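Side-chain contacts in 6-carboxyhexanoate--coa ligase (PDB 5FLG), which is a CoA ligase (acyl-CoA synthase-type enzyme) that binds magnesium, pimelic acid and phosphoaminophosphonic acid-adenylate ester: residues E91-K94 with L95-L98; K41-V44 with N45-E49; W152-A155 with N156-W160; T240-H243 with D244-Q248. One frame throughout, in Å; residues are numbered along the deposited sequence.

Contact 1 of 4, residues E91-K94 with L95-L98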
loop_
_atom_site.group_PDB
_atom_site.type_symbol
_atom_site.label_atom_id
_atom_site.label_comp_id
_atom_site.label_asym_id
_atom_site.label_seq_id
_atom_site.Cartn_x
_atom_site.Cartn_y
_atom_site.Cartn_z
ATOM N N GLU A 91 -12.755 -29.013 -25.019
ATOM C CA GLU A 91 -14.018 -28.582 -25.608
ATOM C C GLU A 91 -14.199 -27.088 -25.384
ATOM O O GLU A 91 -14.541 -26.364 -26.307
ATOM C CB GLU A 91 -15.203 -29.354 -25.004
ATOM C CG GLU A 91 -16.539 -28.995 -25.636
ATOM C CD GLU A 91 -17.733 -29.551 -24.879
ATOM O OE1 GLU A 91 -17.550 -30.309 -23.882
ATOM O OE2 GLU A 91 -18.866 -29.222 -25.299
ATOM N N GLY A 92 -13.893 -26.625 -24.177
ATOM C CA GLY A 92 -14.000 -25.195 -23.856
ATOM C C GLY A 92 -13.111 -24.327 -24.721
ATOM O O GLY A 92 -13.517 -23.252 -25.153
ATOM N N GLN A 93 -11.872 -24.759 -24.907
ATOM C CA GLN A 93 -10.877 -23.952 -25.591
ATOM C C GLN A 93 -11.262 -23.796 -27.067
ATOM O O GLN A 93 -11.064 -22.742 -27.679
ATOM C CB GLN A 93 -9.481 -24.579 -25.458
ATOM C CG GLN A 93 -8.770 -24.331 -24.136
ATOM C CD GLN A 93 -8.615 -22.849 -23.794
ATOM O OE1 GLN A 93 -8.646 -21.971 -24.666
ATOM N NE2 GLN A 93 -8.503 -22.559 -22.515
ATOM N N LYS A 94 -11.716 -24.897 -27.643
ATOM C CA LYS A 94 -12.183 -24.923 -29.009
ATOM C C LYS A 94 -13.366 -23.996 -29.204
ATOM O O LYS A 94 -13.459 -23.293 -30.189
ATOM C CB LYS A 94 -12.582 -26.343 -29.356
ATOM C CG LYS A 94 -12.627 -26.626 -30.840
ATOM C CD LYS A 94 -12.530 -28.128 -31.103
ATOM C CE LYS A 94 -13.161 -28.495 -32.437
ATOM N NZ LYS A 94 -13.777 -29.850 -32.383
ATOM N N LEU A 95 -14.326 -24.083 -28.305
ATOM C CA LEU A 95 -15.401 -23.123 -28.260
ATOM C C LEU A 95 -14.879 -21.682 -28.131
ATOM O O LEU A 95 -15.321 -20.785 -28.885
ATOM C CB LEU A 95 -16.326 -23.437 -27.066
ATOM C CG LEU A 95 -17.525 -22.492 -26.933
ATOM C CD1 LEU A 95 -18.314 -22.525 -28.230
ATOM C CD2 LEU A 95 -18.421 -22.900 -25.758
ATOM N N ALA A 96 -13.945 -21.452 -27.197
ATOM C CA ALA A 96 -13.422 -20.113 -27.033
ATOM C C ALA A 96 -12.906 -19.581 -28.398
ATOM O O ALA A 96 -13.086 -18.415 -28.688
ATOM C CB ALA A 96 -12.321 -20.054 -25.989
ATOM N N ARG A 97 -12.257 -20.440 -29.186
ATOM C CA ARG A 97 -11.582 -20.008 -30.412
ATOM C C ARG A 97 -12.610 -19.752 -31.510
ATOM O O ARG A 97 -12.471 -18.815 -32.256
ATOM C CB ARG A 97 -10.554 -21.040 -30.880
ATOM C CG ARG A 97 -9.278 -21.040 -30.038
ATOM C CD ARG A 97 -8.174 -21.901 -30.657
ATOM N NE ARG A 97 -8.499 -23.316 -30.590
ATOM C CZ ARG A 97 -8.202 -24.133 -29.566
ATOM N NH1 ARG A 97 -7.491 -23.714 -28.528
ATOM N NH2 ARG A 97 -8.578 -25.402 -29.611
ATOM N N LEU A 98 -13.702 -20.504 -31.479
ATOM C CA LEU A 98 -14.844 -20.303 -32.362
ATOM C C LEU A 98 -15.516 -18.954 -32.096
ATOM O O LEU A 98 -15.642 -18.131 -33.010
ATOM C CB LEU A 98 -15.852 -21.447 -32.173
ATOM C CG LEU A 98 -17.139 -21.381 -33.006
ATOM C CD1 LEU A 98 -16.828 -21.265 -34.488
ATOM C CD2 LEU A 98 -18.015 -22.598 -32.743
#
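R97 folds back over the turn that carries Q93 and K94, an i to i+4 and i to i+3 contact on helix 89-102. At the root of the side chain, R97 CB lies 3.7 Å from both Q93 O and K94 O. The next atom, CG, comes nearer to the first, 3.4 Å from Q93 O; it stands anti to the carbonyl carbon (chi1 -75°), which sends the chain back along the helix toward its N-terminal end. R97 NE follows, 3.9 Å from Q93 O. A bend at chi3 (-70°) lays the guanidinium flat over the backbone: Q93 O sits under the centre of one face, 3.7 Å from CZ, and K94 N lies under the same face, nearer the rim. The two terminal nitrogens part here, NH1 going to Q93 CB at 3.8 Å and NH2 to K94 CA at 3.7 Å. Q93 O is taken by the backbone amide of R97, so the guanidinium rests above a carbonyl already in use. R97 also makes a cation-pi contact with Y114 of helix 107-116, and the amide of Q93 bonds to Y114 OH and to M218 O, which ties this helix to its neighbours. The backbone beneath is regular helix: L95 N to E91 O, A96 N to G92 O, and L98 N to K94 O at 3.1 Å.

Contact 2 of 4, residues K41-V44 with N45-E49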
loop_
_atom_site.group_PDB
_atom_site.type_symbol
_atom_site.label_atom_id
_atom_site.label_comp_id
_atom_site.label_asym_id
_atom_site.label_seq_id
_atom_site.Cartn_x
_atom_site.Cartn_y
_atom_site.Cartn_z
ATOM N N LYS A 41 -13.251 0.974 5.302
ATOM C CA LYS A 41 -12.800 -0.017 6.281
ATOM C C LYS A 41 -13.144 -1.408 5.818
ATOM O O LYS A 41 -12.309 -2.304 5.832
ATOM C CB LYS A 41 -13.421 0.235 7.649
ATOM C CG LYS A 41 -13.050 -0.836 8.667
ATOM C CD LYS A 41 -13.314 -0.411 10.106
ATOM C CE LYS A 41 -14.431 -1.245 10.724
ATOM N NZ LYS A 41 -14.039 -2.675 10.818
ATOM N N HIS A 42 -14.366 -1.578 5.343
ATOM C CA HIS A 42 -14.808 -2.856 4.815
ATOM C C HIS A 42 -14.009 -3.271 3.600
ATOM O O HIS A 42 -13.800 -4.445 3.370
ATOM C CB HIS A 42 -16.298 -2.773 4.468
ATOM C CG HIS A 42 -16.825 -3.964 3.724
ATOM N ND1 HIS A 42 -17.280 -5.104 4.363
ATOM C CD2 HIS A 42 -17.017 -4.177 2.398
ATOM C CE1 HIS A 42 -17.636 -5.999 3.456
ATOM N NE2 HIS A 42 -17.489 -5.462 2.257
ATOM N N THR A 43 -13.639 -2.312 2.754
ATOM C CA THR A 43 -13.035 -2.642 1.472
ATOM C C THR A 43 -11.574 -3.009 1.656
ATOM O O THR A 43 -11.117 -3.993 1.135
ATOM C CB THR A 43 -13.092 -1.437 0.543
ATOM O OG1 THR A 43 -14.455 -1.140 0.251
ATOM C CG2 THR A 43 -12.351 -1.702 -0.753
ATOM N N VAL A 44 -10.873 -2.258 2.482
ATOM C CA VAL A 44 -9.517 -2.597 2.820
ATOM C C VAL A 44 -9.463 -3.979 3.470
ATOM O O VAL A 44 -8.589 -4.788 3.140
ATOM C CB VAL A 44 -8.901 -1.529 3.732
ATOM C CG1 VAL A 44 -7.571 -1.994 4.283
ATOM C CG2 VAL A 44 -8.722 -0.225 2.962
ATOM N N ASN A 45 -10.413 -4.281 4.355
ATOM C CA ASN A 45 -10.470 -5.632 4.917
ATOM C C ASN A 45 -10.825 -6.725 3.903
ATOM O O ASN A 45 -10.293 -7.833 3.963
ATOM C CB ASN A 45 -11.440 -5.657 6.089
ATOM C CG ASN A 45 -10.784 -5.203 7.366
ATOM O OD1 ASN A 45 -9.941 -5.908 7.889
ATOM N ND2 ASN A 45 -11.009 -3.962 7.760
ATOM N N ALA A 46 -11.697 -6.429 2.941
ATOM C CA ALA A 46 -12.030 -7.430 1.949
ATOM C C ALA A 46 -10.800 -7.741 1.103
ATOM O O ALA A 46 -10.536 -8.904 0.778
ATOM C CB ALA A 46 -13.207 -7.014 1.059
ATOM N N LEU A 47 -10.042 -6.716 0.753
ATOM C CA LEU A 47 -8.814 -6.930 -0.029
ATOM C C LEU A 47 -7.760 -7.663 0.807
ATOM O O LEU A 47 -7.057 -8.522 0.303
ATOM C CB LEU A 47 -8.271 -5.615 -0.554
ATOM C CG LEU A 47 -9.124 -4.984 -1.672
ATOM C CD1 LEU A 47 -8.714 -3.551 -1.949
ATOM C CD2 LEU A 47 -9.033 -5.813 -2.933
ATOM N N LEU A 48 -7.571 -7.244 2.046
ATOM C CA LEU A 48 -6.613 -7.941 2.907
ATOM C C LEU A 48 -6.934 -9.421 2.906
ATOM O O LEU A 48 -6.071 -10.250 2.616
ATOM C CB LEU A 48 -6.640 -7.381 4.324
ATOM C CG LEU A 48 -5.704 -8.041 5.338
ATOM C CD1 LEU A 48 -4.261 -7.939 4.893
ATOM C CD2 LEU A 48 -5.888 -7.395 6.702
ATOM N N GLU A 49 -8.189 -9.753 3.173
ATOM C CA GLU A 49 -8.601 -11.142 3.363
ATOM C C GLU A 49 -8.479 -11.940 2.062
ATOM O O GLU A 49 -8.120 -13.120 2.040
ATOM C CB GLU A 49 -10.046 -11.174 3.880
ATOM C CG GLU A 49 -10.719 -12.534 3.822
ATOM C CD GLU A 49 -10.018 -13.598 4.671
ATOM O OE1 GLU A 49 -8.838 -13.410 5.045
ATOM O OE2 GLU A 49 -10.631 -14.667 4.906
#
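N45 reaches back one turn to K41 and grips its carbonyl twice. Of the hydrogen bonds, the backbone one from N45 N to K41 O is 3.1 Å long, while the side-chain amide adds N45 ND2 to K41 O at 2.9 Å, with an N-H...O angle of 151°. The two donors come from opposite faces of the carbonyl plane, ND2 standing 40° out of it and therefore not on a lone pair; the oxygen lies close to N45's own amide plane. A chi1 of -84° sets the amide beside its backbone N, over the preceding turn. These are i to i+4 contacts inside helix 40-52, whose neighbouring turns are closed by L47 N to T43 O and L48 N to V44 O. The same face meets the second subunit, another copy of the protein: N45 ND2 bonds to N45 OD1 of that subunit, and E49 OE1 forms a salt bridge with its K41 NZ. Van der Waals contact is lighter. The K41 and N45 side chains cross obliquely, K41 CG 3.8 Å from N45 ND2. An apolar pair lies on another side of the helix, where L47 CD1 comes within 4.3 Å of T43 CG2 and both residues pack on V11 of strand 8-17.

Contact 3 of 4, residues W152-A155 with N156-W160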
loop_
_atom_site.group_PDB
_atom_site.type_symbol
_atom_site.label_atom_id
_atom_site.label_comp_id
_atom_site.label_asym_id
_atom_site.label_seq_id
_atom_site.Cartn_x
_atom_site.Cartn_y
_atom_site.Cartn_z
ATOM N N TRP A 152 -18.535 -2.654 -8.866
ATOM C CA TRP A 152 -19.922 -2.975 -9.065
ATOM C C TRP A 152 -20.508 -3.103 -7.665
ATOM O O TRP A 152 -20.217 -4.065 -6.994
ATOM C CB TRP A 152 -20.015 -4.324 -9.764
ATOM C CG TRP A 152 -21.365 -4.644 -10.280
ATOM C CD1 TRP A 152 -22.542 -4.124 -9.845
ATOM C CD2 TRP A 152 -21.704 -5.696 -11.172
ATOM N NE1 TRP A 152 -23.583 -4.727 -10.476
ATOM C CE2 TRP A 152 -23.094 -5.706 -11.295
ATOM C CE3 TRP A 152 -20.968 -6.658 -11.851
ATOM C CZ2 TRP A 152 -23.748 -6.501 -12.223
ATOM C CZ3 TRP A 152 -21.621 -7.526 -12.657
ATOM C CH2 TRP A 152 -23.002 -7.453 -12.849
ATOM N N PRO A 153 -21.202 -2.068 -7.191
ATOM C CA PRO A 153 -21.862 -2.111 -5.890
ATOM C C PRO A 153 -22.597 -3.422 -5.636
ATOM O O PRO A 153 -23.457 -3.872 -6.445
ATOM C CB PRO A 153 -22.825 -0.926 -5.941
ATOM C CG PRO A 153 -22.174 0.038 -6.923
ATOM C CD PRO A 153 -21.514 -0.830 -7.950
ATOM N N ASP A 154 -22.184 -4.088 -4.559
ATOM C CA ASP A 154 -22.700 -5.402 -4.278
ATOM C C ASP A 154 -24.218 -5.562 -4.419
ATOM O O ASP A 154 -24.715 -6.590 -4.868
ATOM C CB ASP A 154 -22.279 -5.821 -2.870
ATOM C CG ASP A 154 -22.337 -7.300 -2.701
ATOM O OD1 ASP A 154 -21.598 -7.987 -3.460
ATOM O OD2 ASP A 154 -23.302 -7.776 -2.053
ATOM N N ALA A 155 -24.961 -4.613 -3.915
ATOM C CA ALA A 155 -26.420 -4.780 -3.828
ATOM C C ALA A 155 -27.021 -4.897 -5.226
ATOM O O ALA A 155 -27.849 -5.775 -5.522
ATOM C CB ALA A 155 -27.018 -3.597 -3.072
ATOM N N ASN A 156 -26.457 -4.126 -6.150
ATOM C CA ASN A 156 -26.936 -4.168 -7.532
ATOM C C ASN A 156 -26.451 -5.451 -8.200
ATOM O O ASN A 156 -27.220 -6.172 -8.804
ATOM C CB ASN A 156 -26.473 -2.897 -8.241
ATOM C CG ASN A 156 -26.862 -2.865 -9.715
ATOM O OD1 ASN A 156 -26.208 -3.499 -10.509
ATOM N ND2 ASN A 156 -28.076 -2.445 -9.983
ATOM N N PHE A 157 -25.237 -5.874 -7.893
ATOM C CA PHE A 157 -24.764 -7.162 -8.390
ATOM C C PHE A 157 -25.594 -8.349 -7.932
ATOM O O PHE A 157 -25.933 -9.232 -8.731
ATOM C CB PHE A 157 -23.312 -7.411 -7.974
ATOM C CG PHE A 157 -22.831 -8.798 -8.290
ATOM C CD1 PHE A 157 -22.561 -9.168 -9.600
ATOM C CD2 PHE A 157 -22.582 -9.726 -7.271
ATOM C CE1 PHE A 157 -22.249 -10.487 -9.913
ATOM C CE2 PHE A 157 -22.196 -11.020 -7.571
ATOM C CZ PHE A 157 -21.995 -11.392 -8.900
ATOM N N GLU A 158 -25.951 -8.393 -6.653
ATOM C CA GLU A 158 -26.762 -9.518 -6.169
ATOM C C GLU A 158 -28.109 -9.584 -6.883
ATOM O O GLU A 158 -28.572 -10.664 -7.296
ATOM C CB GLU A 158 -26.978 -9.393 -4.661
ATOM C CG GLU A 158 -25.729 -9.654 -3.824
ATOM C CD GLU A 158 -25.508 -11.134 -3.478
ATOM O OE1 GLU A 158 -26.505 -11.874 -3.300
ATOM O OE2 GLU A 158 -24.334 -11.573 -3.360
ATOM N N LYS A 159 -28.705 -8.429 -7.108
ATOM C CA LYS A 159 -29.942 -8.375 -7.875
ATOM C C LYS A 159 -29.743 -8.872 -9.296
ATOM O O LYS A 159 -30.460 -9.769 -9.757
ATOM C CB LYS A 159 -30.475 -6.952 -7.913
ATOM C CG LYS A 159 -31.921 -6.897 -8.320
ATOM C CD LYS A 159 -32.646 -5.682 -7.760
ATOM C CE LYS A 159 -34.150 -5.903 -7.855
ATOM N NZ LYS A 159 -34.945 -4.764 -7.314
ATOM N N TRP A 160 -28.660 -8.426 -9.932
ATOM C CA TRP A 160 -28.350 -8.918 -11.270
ATOM C C TRP A 160 -28.158 -10.439 -11.315
ATOM O O TRP A 160 -28.669 -11.135 -12.192
ATOM C CB TRP A 160 -27.101 -8.213 -11.820
ATOM C CG TRP A 160 -26.619 -8.836 -13.053
ATOM C CD1 TRP A 160 -26.907 -8.453 -14.338
ATOM C CD2 TRP A 160 -25.705 -9.912 -13.150
ATOM N NE1 TRP A 160 -26.290 -9.300 -15.229
ATOM C CE2 TRP A 160 -25.525 -10.187 -14.526
ATOM C CE3 TRP A 160 -25.042 -10.705 -12.211
ATOM C CZ2 TRP A 160 -24.690 -11.186 -14.978
ATOM C CZ3 TRP A 160 -24.238 -11.728 -12.662
ATOM C CH2 TRP A 160 -24.044 -11.948 -14.034
#
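The indole of W152 tucks under the first turn of helix 154-164 and meets N156, F157 and W160 with different parts of its ring. The polar contact is a hydrogen bond from W152 NE1 to N156 OD1, 2.9 Å long with an angle of 159° at the hydrogen. It is well directed at both ends: the oxygen lies near the indole plane, and the donor arrives in the carbonyl plane on a lone pair. N156 OD1 takes a second hydrogen bond, from W254 N. W152, F157 and W160 form an aromatic cluster at the start of the helix. F157 CB sits over the five-membered ring of W152, 3.7 Å from its centroid, as a CH-pi contact, and the phenyl beyond it turns its edge to the six-membered ring, F157 CD1 standing 3.6 Å from W152 CZ3 with the planes at 75°. This is an edge-to-face, T-shaped pair; the phenyl owes its place to a chi1 of 172°, which sets CG anti to the backbone N. Farther along, W152 CH2 comes over one face of the W160 indole, 3.7 Å from CD2, and W160 meets W254 edge-to-face in turn. Backbone bonds start the helix from its N-cap P153, with F157 N to P153 O at 3.0 Å. On the outer side, the D154 and E158 side chains lie side by side, D154 OD2 and E158 OE2 4.1 Å apart. Such like charges would probably disfavour each other, though a long, weak ion pair from D154 to K173 may offset part of this; on the inner face, the buried indole N-H is satisfied by N156 OD1.

Contact 4 of 4, residues T240-H243 with D244-Q248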
loop_
_atom_site.group_PDB
_atom_site.type_symbol
_atom_site.label_atom_id
_atom_site.label_comp_id
_atom_site.label_asym_id
_atom_site.label_seq_id
_atom_site.Cartn_x
_atom_site.Cartn_y
_atom_site.Cartn_z
ATOM N N THR A 240 -2.002 5.346 -24.918
ATOM C CA THR A 240 -3.276 5.975 -24.689
ATOM C C THR A 240 -4.271 4.911 -24.230
ATOM O O THR A 240 -5.015 5.125 -23.286
ATOM C CB THR A 240 -3.761 6.659 -25.978
ATOM O OG1 THR A 240 -4.031 5.663 -26.973
ATOM C CG2 THR A 240 -2.662 7.585 -26.508
ATOM N N TYR A 241 -4.259 3.753 -24.886
ATOM C CA TYR A 241 -5.183 2.690 -24.532
ATOM C C TYR A 241 -4.891 2.239 -23.106
ATOM O O TYR A 241 -5.817 2.068 -22.296
ATOM C CB TYR A 241 -5.072 1.503 -25.500
ATOM C CG TYR A 241 -5.283 1.817 -26.987
ATOM C CD1 TYR A 241 -6.069 2.889 -27.397
ATOM C CD2 TYR A 241 -4.771 0.979 -27.971
ATOM C CE1 TYR A 241 -6.334 3.116 -28.748
ATOM C CE2 TYR A 241 -5.008 1.212 -29.322
ATOM C CZ TYR A 241 -5.779 2.284 -29.704
ATOM O OH TYR A 241 -6.100 2.431 -31.035
ATOM N N ILE A 242 -3.607 2.089 -22.794
ATOM C CA ILE A 242 -3.163 1.623 -21.474
ATOM C C ILE A 242 -3.621 2.598 -20.397
ATOM O O ILE A 242 -4.069 2.208 -19.307
ATOM C CB ILE A 242 -1.620 1.456 -21.420
ATOM C CG1 ILE A 242 -1.202 0.184 -22.159
ATOM C CG2 ILE A 242 -1.128 1.396 -19.977
ATOM C CD1 ILE A 242 0.291 -0.031 -22.207
ATOM N N HIS A 243 -3.534 3.882 -20.711
ATOM C CA HIS A 243 -3.908 4.885 -19.742
ATOM C C HIS A 243 -5.420 4.842 -19.467
ATOM O O HIS A 243 -5.844 4.842 -18.309
ATOM C CB HIS A 243 -3.464 6.267 -20.223
ATOM C CG HIS A 243 -3.802 7.362 -19.271
ATOM N ND1 HIS A 243 -4.996 8.044 -19.330
ATOM C CD2 HIS A 243 -3.162 7.809 -18.165
ATOM C CE1 HIS A 243 -5.043 8.921 -18.344
ATOM N NE2 HIS A 243 -3.940 8.800 -17.626
ATOM N N ASP A 244 -6.215 4.680 -20.522
ATOM C CA ASP A 244 -7.648 4.480 -20.363
ATOM C C ASP A 244 -7.949 3.276 -19.480
ATOM O O ASP A 244 -8.816 3.348 -18.612
ATOM C CB ASP A 244 -8.345 4.268 -21.703
ATOM C CG ASP A 244 -8.226 5.468 -22.620
ATOM O OD1 ASP A 244 -8.185 6.599 -22.087
ATOM O OD2 ASP A 244 -8.203 5.281 -23.868
ATOM N N LEU A 245 -7.329 2.136 -19.767
ATOM C CA LEU A 245 -7.613 0.935 -18.992
ATOM C C LEU A 245 -7.217 1.079 -17.524
ATOM O O LEU A 245 -7.871 0.539 -16.630
ATOM C CB LEU A 245 -6.917 -0.280 -19.608
ATOM C CG LEU A 245 -7.434 -0.645 -20.996
ATOM C CD1 LEU A 245 -6.503 -1.634 -21.651
ATOM C CD2 LEU A 245 -8.838 -1.214 -20.930
ATOM N N GLU A 246 -6.133 1.797 -17.272
ATOM C CA GLU A 246 -5.667 1.973 -15.911
ATOM C C GLU A 246 -6.387 3.077 -15.148
ATOM O O GLU A 246 -6.574 2.948 -13.933
ATOM C CB GLU A 246 -4.146 2.162 -15.882
ATOM C CG GLU A 246 -3.411 0.932 -16.419
ATOM C CD GLU A 246 -1.891 1.012 -16.326
ATOM O OE1 GLU A 246 -1.338 2.130 -16.343
ATOM O OE2 GLU A 246 -1.243 -0.068 -16.299
ATOM N N LYS A 247 -6.913 4.088 -15.845
ATOM C CA LYS A 247 -7.327 5.324 -15.164
ATOM C C LYS A 247 -8.803 5.741 -15.267
ATOM O O LYS A 247 -9.274 6.584 -14.492
ATOM C CB LYS A 247 -6.447 6.477 -15.608
ATOM C CG LYS A 247 -4.985 6.273 -15.242
ATOM C CD LYS A 247 -4.808 6.205 -13.730
ATOM C CE LYS A 247 -3.607 7.011 -13.265
ATOM N NZ LYS A 247 -2.358 6.227 -13.438
ATOM N N GLN A 248 -9.543 5.155 -16.196
ATOM C CA GLN A 248 -10.909 5.600 -16.446
ATOM C C GLN A 248 -11.895 4.928 -15.469
ATOM O O GLN A 248 -11.945 3.716 -15.386
ATOM C CB GLN A 248 -11.279 5.282 -17.877
ATOM C CG GLN A 248 -12.613 5.840 -18.332
ATOM C CD GLN A 248 -13.283 4.917 -19.343
ATOM O OE1 GLN A 248 -13.112 3.691 -19.289
ATOM N NE2 GLN A 248 -14.034 5.497 -20.278
#
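K247 crosses the imidazole of H243 at about a right angle, its CG lying over one face of the ring toward the rim. That carbon is 3.9 Å from the ring centroid, a CH-pi contact, and 3.6 Å from NE2; CB approaches the same rim, 3.9 Å from CE1. H243 meets it because its CG stands anti to the backbone N (chi1 -180°), swinging the ring toward the following turn. The neighbouring pair is set differently. I242 and E246 run side by side and point the same way, with the methyl CG2 of I242 3.7 Å from both CD and OE1 of E246, so an apolar branch borders the carboxylate. Both pairs are i to i+4 neighbours on the last turns of helix 238-247, where Q248 is the first residue to leave helical geometry. The backbone bond from K247 N to H243 O, 2.8 Å long, is weak with an angle of 127°, as the helix runs out. D244 turns back over T240 O, while its OD2 bonds to H185. The lysine thus offers the imidazole an aliphatic part; K247 NZ stays 5.2 Å from H243 NE2, a separation that would probably soften any repulsion if the histidine were charged.

How the contacts relate
All four contacts are local, between neighbouring turns or at a helix end, none touching another. Contacts 1 and 2 are farthest apart, on opposite sides of the chain's centre with centres 36 Å apart, whereas contacts 2 and 3 come closest, about 7 Å between nearest atoms. The side chain of W160 in contact 3 is about 8 Å from pimelic acid; those of L245 in contact 4 and L47 in contact 2 are about 7 Å and 8 Å from phosphoaminophosphonic acid-adenylate ester; that of Q93 in contact 1 is about 12 Å from both. Helix 170-184, which supplies R171, I172 and A175 to the pimelic acid pocket, is touched by contacts 3 and 4. Contact 2 alone reaches the second subunit.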